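Local coordinates for prolyl oligopeptidase (Novosphingobium capsulatum, PDB 1YR2), which probably hydrolyses oligopeptides on the carboxyl side of proline and, less readily, alanine residues, as a serine peptidase of the S9A family, at residues 205-213 with 222-230; 129-137 with 148-156. All coordinates share one frame; numbering follows the deposited sequence.

Interaction 1: 205-213 with 222-230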
loop_
_atom_site.group_PDB
_atom_site.type_symbol
_atom_site.label_atom_id
_atom_site.label_comp_id
_atom_site.label_asym_id
_atom_site.label_seq_id
_atom_site.Cartn_x
_atom_site.Cartn_y
_atom_site.Cartn_z
ATOM N N GLU A 205 0.830 34.051 11.081
ATOM C CA GLU A 205 -0.070 32.942 10.930
ATOM C C GLU A 205 -0.956 33.227 9.755
ATOM O O GLU A 205 -1.445 34.376 9.563
ATOM C CB GLU A 205 -0.921 32.681 12.164
ATOM C CG GLU A 205 -0.185 32.401 13.467
ATOM C CD GLU A 205 -1.130 31.864 14.529
ATOM O OE1 GLU A 205 -2.361 31.994 14.358
ATOM O OE2 GLU A 205 -0.643 31.299 15.522
ATOM N N LEU A 206 -1.199 32.191 8.964
ATOM C CA LEU A 206 -2.029 32.316 7.784
ATOM C C LEU A 206 -3.274 31.493 8.053
ATOM O O LEU A 206 -3.180 30.288 8.400
ATOM C CB LEU A 206 -1.310 31.812 6.519
ATOM C CG LEU A 206 0.035 32.491 6.186
ATOM C CD1 LEU A 206 0.634 31.827 5.005
ATOM C CD2 LEU A 206 -0.091 33.960 5.884
ATOM N N LYS A 207 -4.436 32.141 7.896
ATOM C CA LYS A 207 -5.732 31.506 8.087
ATOM C C LYS A 207 -6.405 31.284 6.731
ATOM O O LYS A 207 -6.010 31.848 5.707
ATOM C CB LYS A 207 -6.635 32.359 9.031
ATOM C CG LYS A 207 -6.120 32.501 10.467
ATOM C CD LYS A 207 -5.993 31.143 11.124
ATOM C CE LYS A 207 -5.807 31.196 12.653
ATOM N NZ LYS A 207 -6.012 29.810 13.199
ATOM N N TRP A 208 -7.379 30.376 6.753
ATOM C CA TRP A 208 -8.229 29.988 5.614
ATOM C C TRP A 208 -7.485 29.266 4.527
ATOM O O TRP A 208 -7.865 29.275 3.357
ATOM C CB TRP A 208 -9.024 31.170 5.069
ATOM C CG TRP A 208 -9.633 31.932 6.173
ATOM C CD1 TRP A 208 -9.283 33.188 6.590
ATOM C CD2 TRP A 208 -10.636 31.467 7.076
ATOM N NE1 TRP A 208 -10.044 33.549 7.675
ATOM C CE2 TRP A 208 -10.887 32.515 7.998
ATOM C CE3 TRP A 208 -11.380 30.278 7.184
ATOM C CZ2 TRP A 208 -11.827 32.402 9.031
ATOM C CZ3 TRP A 208 -12.326 30.160 8.212
ATOM C CH2 TRP A 208 -12.542 31.222 9.121
ATOM N N VAL A 209 -6.416 28.599 4.934
ATOM C CA VAL A 209 -5.617 27.806 4.016
ATOM C C VAL A 209 -6.345 26.471 3.937
ATOM O O VAL A 209 -6.847 25.965 4.947
ATOM C CB VAL A 209 -4.240 27.623 4.605
ATOM C CG1 VAL A 209 -3.425 26.654 3.802
ATOM C CG2 VAL A 209 -3.533 28.974 4.739
ATOM N N LYS A 210 -6.441 25.925 2.749
ATOM C CA LYS A 210 -7.099 24.650 2.590
ATOM C C LYS A 210 -6.692 24.007 1.310
ATOM O O LYS A 210 -6.586 24.681 0.276
ATOM C CB LYS A 210 -8.629 24.802 2.666
ATOM C CG LYS A 210 -9.391 23.487 2.382
ATOM C CD LYS A 210 -10.896 23.523 2.673
ATOM C CE LYS A 210 -11.648 24.644 2.070
ATOM N NZ LYS A 210 -13.114 24.538 2.456
ATOM N N PHE A 211 -6.453 22.696 1.354
ATOM C CA PHE A 211 -6.019 21.981 0.140
ATOM C C PHE A 211 -4.855 22.675 -0.569
ATOM O O PHE A 211 -4.892 22.884 -1.788
ATOM C CB PHE A 211 -7.200 21.781 -0.849
ATOM C CG PHE A 211 -8.369 21.049 -0.253
ATOM C CD1 PHE A 211 -8.162 19.975 0.592
ATOM C CD2 PHE A 211 -9.674 21.420 -0.590
ATOM C CE1 PHE A 211 -9.267 19.328 1.178
ATOM C CE2 PHE A 211 -10.758 20.782 -0.045
ATOM C CZ PHE A 211 -10.544 19.729 0.864
ATOM N N SER A 212 -3.809 22.970 0.201
ATOM C CA SER A 212 -2.676 23.783 -0.231
ATOM C C SER A 212 -1.335 23.071 -0.150
ATOM O O SER A 212 -1.149 22.190 0.688
ATOM C CB SER A 212 -2.626 24.944 0.730
ATOM O OG SER A 212 -1.673 25.918 0.371
ATOM N N GLY A 213 -0.409 23.489 -0.979
ATOM C CA GLY A 213 1.005 23.294 -0.749
ATOM C C GLY A 213 1.603 24.316 0.181
ATOM O O GLY A 213 0.916 25.193 0.724
ATOM N N LEU A 222 6.297 32.981 1.076
ATOM C CA LEU A 222 5.685 31.659 0.959
ATOM C C LEU A 222 4.433 31.741 0.094
ATOM O O LEU A 222 3.570 32.581 0.345
ATOM C CB LEU A 222 5.279 31.168 2.351
ATOM C CG LEU A 222 4.834 29.699 2.350
ATOM C CD1 LEU A 222 6.003 28.746 2.439
ATOM C CD2 LEU A 222 3.865 29.397 3.446
ATOM N N LEU A 223 4.372 30.907 -0.938
ATOM C CA LEU A 223 3.153 30.712 -1.729
ATOM C C LEU A 223 2.268 29.630 -1.122
ATOM O O LEU A 223 2.753 28.574 -0.697
ATOM C CB LEU A 223 3.503 30.250 -3.151
ATOM C CG LEU A 223 4.195 31.250 -4.042
ATOM C CD1 LEU A 223 4.877 30.545 -5.208
ATOM C CD2 LEU A 223 3.228 32.263 -4.573
ATOM N N TYR A 224 0.971 29.898 -1.115
ATOM C CA TYR A 224 -0.005 29.010 -0.525
ATOM C C TYR A 224 -1.354 29.216 -1.220
ATOM O O TYR A 224 -1.560 30.178 -1.958
ATOM C CB TYR A 224 -0.124 29.277 0.988
ATOM C CG TYR A 224 -0.744 30.621 1.359
ATOM C CD1 TYR A 224 0.020 31.803 1.366
ATOM C CD2 TYR A 224 -2.080 30.719 1.709
ATOM C CE1 TYR A 224 -0.554 33.007 1.683
ATOM C CE2 TYR A 224 -2.671 31.941 1.994
ATOM C CZ TYR A 224 -1.880 33.078 2.036
ATOM O OH TYR A 224 -2.463 34.271 2.391
ATOM N N SER A 225 -2.258 28.283 -1.007
ATOM C CA SER A 225 -3.600 28.390 -1.540
ATOM C C SER A 225 -4.607 28.515 -0.413
ATOM O O SER A 225 -4.425 27.949 0.665
ATOM C CB SER A 225 -3.922 27.163 -2.393
ATOM O OG SER A 225 -2.961 27.031 -3.447
ATOM N N ARG A 226 -5.642 29.314 -0.659
ATOM C CA ARG A 226 -6.658 29.607 0.321
ATOM C C ARG A 226 -8.025 29.842 -0.360
ATOM O O ARG A 226 -8.107 29.945 -1.577
ATOM C CB ARG A 226 -6.299 30.829 1.137
ATOM C CG ARG A 226 -6.175 32.142 0.348
ATOM C CD ARG A 226 -6.186 33.394 1.261
ATOM N NE ARG A 226 -7.540 33.561 1.762
ATOM C CZ ARG A 226 -7.919 34.434 2.703
ATOM N NH1 ARG A 226 -7.035 35.287 3.207
ATOM N NH2 ARG A 226 -9.200 34.452 3.099
ATOM N N PHE A 227 -9.047 29.943 0.474
ATOM C CA PHE A 227 -10.415 30.237 0.071
ATOM C C PHE A 227 -10.900 31.474 0.813
ATOM O O PHE A 227 -10.299 31.888 1.780
ATOM C CB PHE A 227 -11.358 29.085 0.402
ATOM C CG PHE A 227 -11.082 27.841 -0.385
ATOM C CD1 PHE A 227 -10.039 26.982 -0.030
ATOM C CD2 PHE A 227 -11.869 27.517 -1.471
ATOM C CE1 PHE A 227 -9.765 25.805 -0.778
ATOM C CE2 PHE A 227 -11.600 26.383 -2.207
ATOM C CZ PHE A 227 -10.522 25.516 -1.844
ATOM N N ALA A 228 -12.001 32.052 0.351
ATOM C CA ALA A 228 -12.587 33.222 1.021
ATOM C C ALA A 228 -12.941 32.888 2.460
ATOM O O ALA A 228 -13.350 31.778 2.762
ATOM C CB ALA A 228 -13.832 33.706 0.292
ATOM N N GLU A 229 -12.774 33.867 3.346
ATOM C CA GLU A 229 -13.228 33.714 4.714
ATOM C C GLU A 229 -14.780 33.685 4.596
ATOM O O GLU A 229 -15.391 34.673 4.126
ATOM C CB GLU A 229 -12.631 34.829 5.622
ATOM C CG GLU A 229 -13.600 35.808 6.265
ATOM C CD GLU A 229 -13.444 35.929 7.780
ATOM O OE1 GLU A 229 -14.042 35.124 8.539
ATOM O OE2 GLU A 229 -12.738 36.850 8.219
ATOM N N PRO A 230 -15.396 32.549 4.959
ATOM C CA PRO A 230 -16.842 32.340 4.778
ATOM C C PRO A 230 -17.689 33.127 5.788
ATOM O O PRO A 230 -17.083 33.808 6.631
ATOM C CB PRO A 230 -17.014 30.835 5.039
ATOM C CG PRO A 230 -15.892 30.457 5.953
ATOM C CD PRO A 230 -14.766 31.396 5.639
HETATM O O HOH W 1 -0.520 25.684 -3.114
#
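L206 lays its CD1 methyl over one face of the Y224 ring, 3.9 Å from the ring centroid, and V209 CG2 meets Y224 CD2 at 3.8 Å. The ring is put there by a Y224 chi1 of 68°, with CG between the backbone N and the carbonyl carbon. This is the tight, buried part of the contact; Y224 OH goes beyond it to D257 and Q254. Close by, S212 OG accepts the S225 N-H at 2.8 Å and 173° while donating to G213 O, so two bonds fix the rotation of its hydroxyl. K210 crosses the F227 ring at about a right angle, CE over one face at 3.9 Å from the centroid. Its ammonium NZ stands 4.8 Å from that centroid, 13° off the ring normal, a cation-pi contact, and is also bonded to N240.

Between the two ends the backbones join through a single bridge, V209 with R226, and F227 N bonds to W208 O at 3.2 Å.

The other end is the solvent side, though close contact persists there. W208 carries E229 CB 3.7 Å from the centroid of its five-membered ring, and P230 CD lies over its six-membered ring on the same face, but E229 and P230 are both exposed. R226 bends back to grip F227 O side-on with NE and NH2, two residues before E229.

The chemistry therefore implies that strand 204-210, at the edge of one propeller blade, meets strand 221-226, the second strand of the next, mainly through side-chain contacts with aromatic rings and few backbone bonds.

Interaction 2: 129-137 with 148-156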
loop_
_atom_site.group_PDB
_atom_site.type_symbol
_atom_site.label_atom_id
_atom_site.label_comp_id
_atom_site.label_asym_id
_atom_site.label_seq_id
_atom_site.Cartn_x
_atom_site.Cartn_y
_atom_site.Cartn_z
ATOM N N LEU A 129 6.444 4.792 19.372
ATOM C CA LEU A 129 5.448 4.930 20.425
ATOM C C LEU A 129 4.566 6.170 20.341
ATOM O O LEU A 129 3.578 6.252 21.071
ATOM C CB LEU A 129 6.168 4.959 21.776
ATOM C CG LEU A 129 7.063 3.733 22.014
ATOM C CD1 LEU A 129 7.919 3.935 23.248
ATOM C CD2 LEU A 129 6.181 2.484 22.085
ATOM N N MET A 130 4.904 7.110 19.465
ATOM C CA MET A 130 4.285 8.428 19.470
ATOM C C MET A 130 3.125 8.490 18.475
ATOM O O MET A 130 3.222 7.976 17.398
ATOM C CB MET A 130 5.314 9.495 19.082
ATOM C CG MET A 130 6.537 9.626 19.988
ATOM S SD MET A 130 7.900 10.465 19.003
ATOM C CE MET A 130 9.061 10.763 20.330
ATOM N N ASN A 131 2.038 9.158 18.856
ATOM C CA ASN A 131 0.858 9.289 17.993
ATOM C C ASN A 131 1.217 10.029 16.710
ATOM O O ASN A 131 0.760 9.658 15.661
ATOM C CB ASN A 131 -0.263 10.012 18.733
ATOM C CG ASN A 131 -1.544 10.108 17.929
ATOM O OD1 ASN A 131 -2.058 11.212 17.690
ATOM N ND2 ASN A 131 -2.069 8.971 17.498
ATOM N N GLN A 132 2.055 11.064 16.816
ATOM C CA GLN A 132 2.550 11.800 15.658
ATOM C C GLN A 132 4.069 11.847 15.687
ATOM O O GLN A 132 4.659 11.927 16.730
ATOM C CB GLN A 132 2.027 13.251 15.612
ATOM C CG GLN A 132 0.494 13.445 15.518
ATOM C CD GLN A 132 0.121 14.924 15.570
ATOM O OE1 GLN A 132 0.401 15.652 14.626
ATOM N NE2 GLN A 132 -0.465 15.376 16.678
ATOM N N SER A 133 4.691 11.827 14.522
ATOM C CA SER A 133 6.127 12.020 14.446
ATOM C C SER A 133 6.520 13.427 14.880
ATOM O O SER A 133 5.761 14.377 14.695
ATOM C CB SER A 133 6.601 11.823 13.031
ATOM O OG SER A 133 6.619 10.475 12.704
ATOM N N GLN A 134 7.719 13.554 15.456
ATOM C CA GLN A 134 8.340 14.844 15.663
ATOM C C GLN A 134 9.056 15.256 14.381
ATOM O O GLN A 134 9.331 14.420 13.566
ATOM C CB GLN A 134 9.401 14.725 16.739
ATOM C CG GLN A 134 8.874 14.248 18.113
ATOM C CD GLN A 134 9.980 13.988 19.142
ATOM O OE1 GLN A 134 11.040 13.519 18.776
ATOM N NE2 GLN A 134 9.714 14.260 20.430
ATOM N N LEU A 135 9.336 16.555 14.269
ATOM C CA LEU A 135 10.233 17.102 13.242
ATOM C C LEU A 135 11.532 17.441 13.962
ATOM O O LEU A 135 11.563 18.286 14.881
ATOM C CB LEU A 135 9.649 18.360 12.603
ATOM C CG LEU A 135 10.520 18.895 11.445
ATOM C CD1 LEU A 135 10.740 17.865 10.413
ATOM C CD2 LEU A 135 9.873 20.179 10.906
ATOM N N LEU A 136 12.568 16.760 13.525
ATOM C CA LEU A 136 13.938 16.977 13.961
ATOM C C LEU A 136 14.776 17.728 12.955
ATOM O O LEU A 136 14.537 17.731 11.726
ATOM C CB LEU A 136 14.636 15.638 14.233
ATOM C CG LEU A 136 13.926 14.686 15.176
ATOM C CD1 LEU A 136 14.873 13.626 15.568
ATOM C CD2 LEU A 136 13.372 15.410 16.369
ATOM N N VAL A 137 15.791 18.383 13.499
ATOM C CA VAL A 137 16.733 19.126 12.694
ATOM C C VAL A 137 18.121 18.943 13.269
ATOM O O VAL A 137 18.316 18.804 14.477
ATOM C CB VAL A 137 16.383 20.636 12.684
ATOM C CG1 VAL A 137 16.491 21.235 14.090
ATOM C CG2 VAL A 137 17.259 21.383 11.695
ATOM N N GLY A 148 18.981 14.157 16.536
ATOM C CA GLY A 148 18.544 15.467 16.103
ATOM C C GLY A 148 17.846 16.234 17.204
ATOM O O GLY A 148 17.397 15.642 18.150
ATOM N N ARG A 149 17.759 17.542 17.020
ATOM C CA ARG A 149 17.060 18.444 17.936
ATOM C C ARG A 149 15.580 18.494 17.545
ATOM O O ARG A 149 15.242 18.551 16.354
ATOM C CB ARG A 149 17.709 19.832 17.854
ATOM C CG ARG A 149 16.938 20.940 18.510
ATOM C CD ARG A 149 17.701 22.224 18.597
ATOM N NE ARG A 149 18.285 22.678 17.311
ATOM C CZ ARG A 149 17.750 23.593 16.498
ATOM N NH1 ARG A 149 16.554 24.126 16.759
ATOM N NH2 ARG A 149 18.416 23.960 15.397
ATOM N N VAL A 150 14.696 18.442 18.534
ATOM C CA VAL A 150 13.279 18.542 18.269
ATOM C C VAL A 150 12.920 19.974 17.899
ATOM O O VAL A 150 13.022 20.894 18.696
ATOM C CB VAL A 150 12.453 18.096 19.457
ATOM C CG1 VAL A 150 10.958 18.311 19.198
ATOM C CG2 VAL A 150 12.801 16.626 19.790
ATOM N N LEU A 151 12.492 20.137 16.667
ATOM C CA LEU A 151 12.045 21.394 16.119
ATOM C C LEU A 151 10.542 21.565 16.285
ATOM O O LEU A 151 10.121 22.631 16.710
ATOM C CB LEU A 151 12.453 21.494 14.642
ATOM C CG LEU A 151 12.182 22.845 13.986
ATOM C CD1 LEU A 151 12.858 24.036 14.730
ATOM C CD2 LEU A 151 12.648 22.801 12.535
ATOM N N LEU A 152 9.741 20.557 15.928
ATOM C CA LEU A 152 8.331 20.508 16.322
ATOM C C LEU A 152 7.987 19.193 16.991
ATOM O O LEU A 152 8.442 18.138 16.561
ATOM C CB LEU A 152 7.412 20.687 15.106
ATOM C CG LEU A 152 7.619 21.892 14.186
ATOM C CD1 LEU A 152 6.836 21.689 12.897
ATOM C CD2 LEU A 152 7.187 23.126 14.923
ATOM N N ASP A 153 7.207 19.254 18.074
ATOM C CA ASP A 153 6.640 18.061 18.666
ATOM C C ASP A 153 5.119 18.177 18.773
ATOM O O ASP A 153 4.586 18.653 19.771
ATOM C CB ASP A 153 7.225 17.770 20.023
ATOM C CG ASP A 153 6.833 16.381 20.512
ATOM O OD1 ASP A 153 5.868 15.790 19.961
ATOM O OD2 ASP A 153 7.467 15.777 21.393
ATOM N N PRO A 154 4.423 17.713 17.757
ATOM C CA PRO A 154 2.967 17.881 17.698
ATOM C C PRO A 154 2.218 17.181 18.835
ATOM O O PRO A 154 1.121 17.623 19.183
ATOM C CB PRO A 154 2.605 17.305 16.350
ATOM C CG PRO A 154 3.870 17.217 15.605
ATOM C CD PRO A 154 4.950 17.027 16.575
ATOM N N ASN A 155 2.833 16.167 19.447
ATOM C CA ASN A 155 2.247 15.472 20.578
ATOM C C ASN A 155 2.086 16.380 21.810
ATOM O O ASN A 155 1.249 16.103 22.648
ATOM C CB ASN A 155 3.081 14.215 20.943
ATOM C CG ASN A 155 3.312 13.308 19.772
ATOM O OD1 ASN A 155 2.384 12.669 19.281
ATOM N ND2 ASN A 155 4.554 13.267 19.281
ATOM N N THR A 156 2.880 17.444 21.936
ATOM C CA THR A 156 2.742 18.418 23.048
ATOM C C THR A 156 1.699 19.496 22.764
ATOM O O THR A 156 1.438 20.342 23.604
ATOM C CB THR A 156 4.062 19.170 23.312
ATOM O OG1 THR A 156 4.400 19.982 22.165
ATOM C CG2 THR A 156 5.236 18.220 23.473
HETATM O O HOH W 2 2.065 10.399 21.547
HETATM O O HOH W 3 -0.325 13.417 18.951
#
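L135 O receives two backbone N-H groups from consecutive residues, L151 N at 2.7 Å and L152 N at 3.1 Å, which defines a classic beta bulge. L151 and L152 thus both face L135, and the antiparallel register shifts by one before L136 pairs with V150. The L135 side chain runs alongside both leucines, pointing the same way, with its CD2 3.9 Å from L152 CD1. Further along, V137 CG1 sits over the centre of one face of the R149 guanidinium, whose NH1 goes on to V196 O.

At the other end, past L135 and L152, side chains take over from backbone. The N155 amide grips the Q132 main chain twice: OD1 accepts Q132 N on an in-plane lone pair at 3.0 Å, and ND2 donates to Q132 O at 2.9 Å. D153 holds that amide in place, since its OD1 accepts both N155 N, closing an Asx turn, and N155 ND2 on its syn lone pair. With CG anti to the backbone N (chi1 -169°), the D153 carboxylate also reaches Q134, whose NE2 meets OD2 at 2.9 Å from above the carboxylate plane, the two flat groups 86° apart. An alanine in place of D153 removes both oxygens, which would probably leave Q134 NE2 without its mate and the N155 amide freer to turn.

The hairpin is the inner strand 134-139 and edge strand 149-152 of a four-stranded propeller blade. Strand 120-126 flanks it through W125, while L152 and P154 rest on L165 and L135 on W168 of strand 163-170, in the next blade.

How the interactions relate
Both contacts belong to the beta-propeller domain, with centres about 24 Å apart and nearest atoms about 11 Å apart, so they do not touch. They follow one another in the chain: interaction 2 pairs strands inside one blade, whereas interaction 1 joins two successive blades. The blade of strands 163-170, 176-183, 188-195 and 204-210 lies between them: its first strand borders interaction 2 and its last strand enters interaction 1. Neither contact includes the probable nucleophile elbow around S575, which lies in the other, alpha/beta-hydrolase domain.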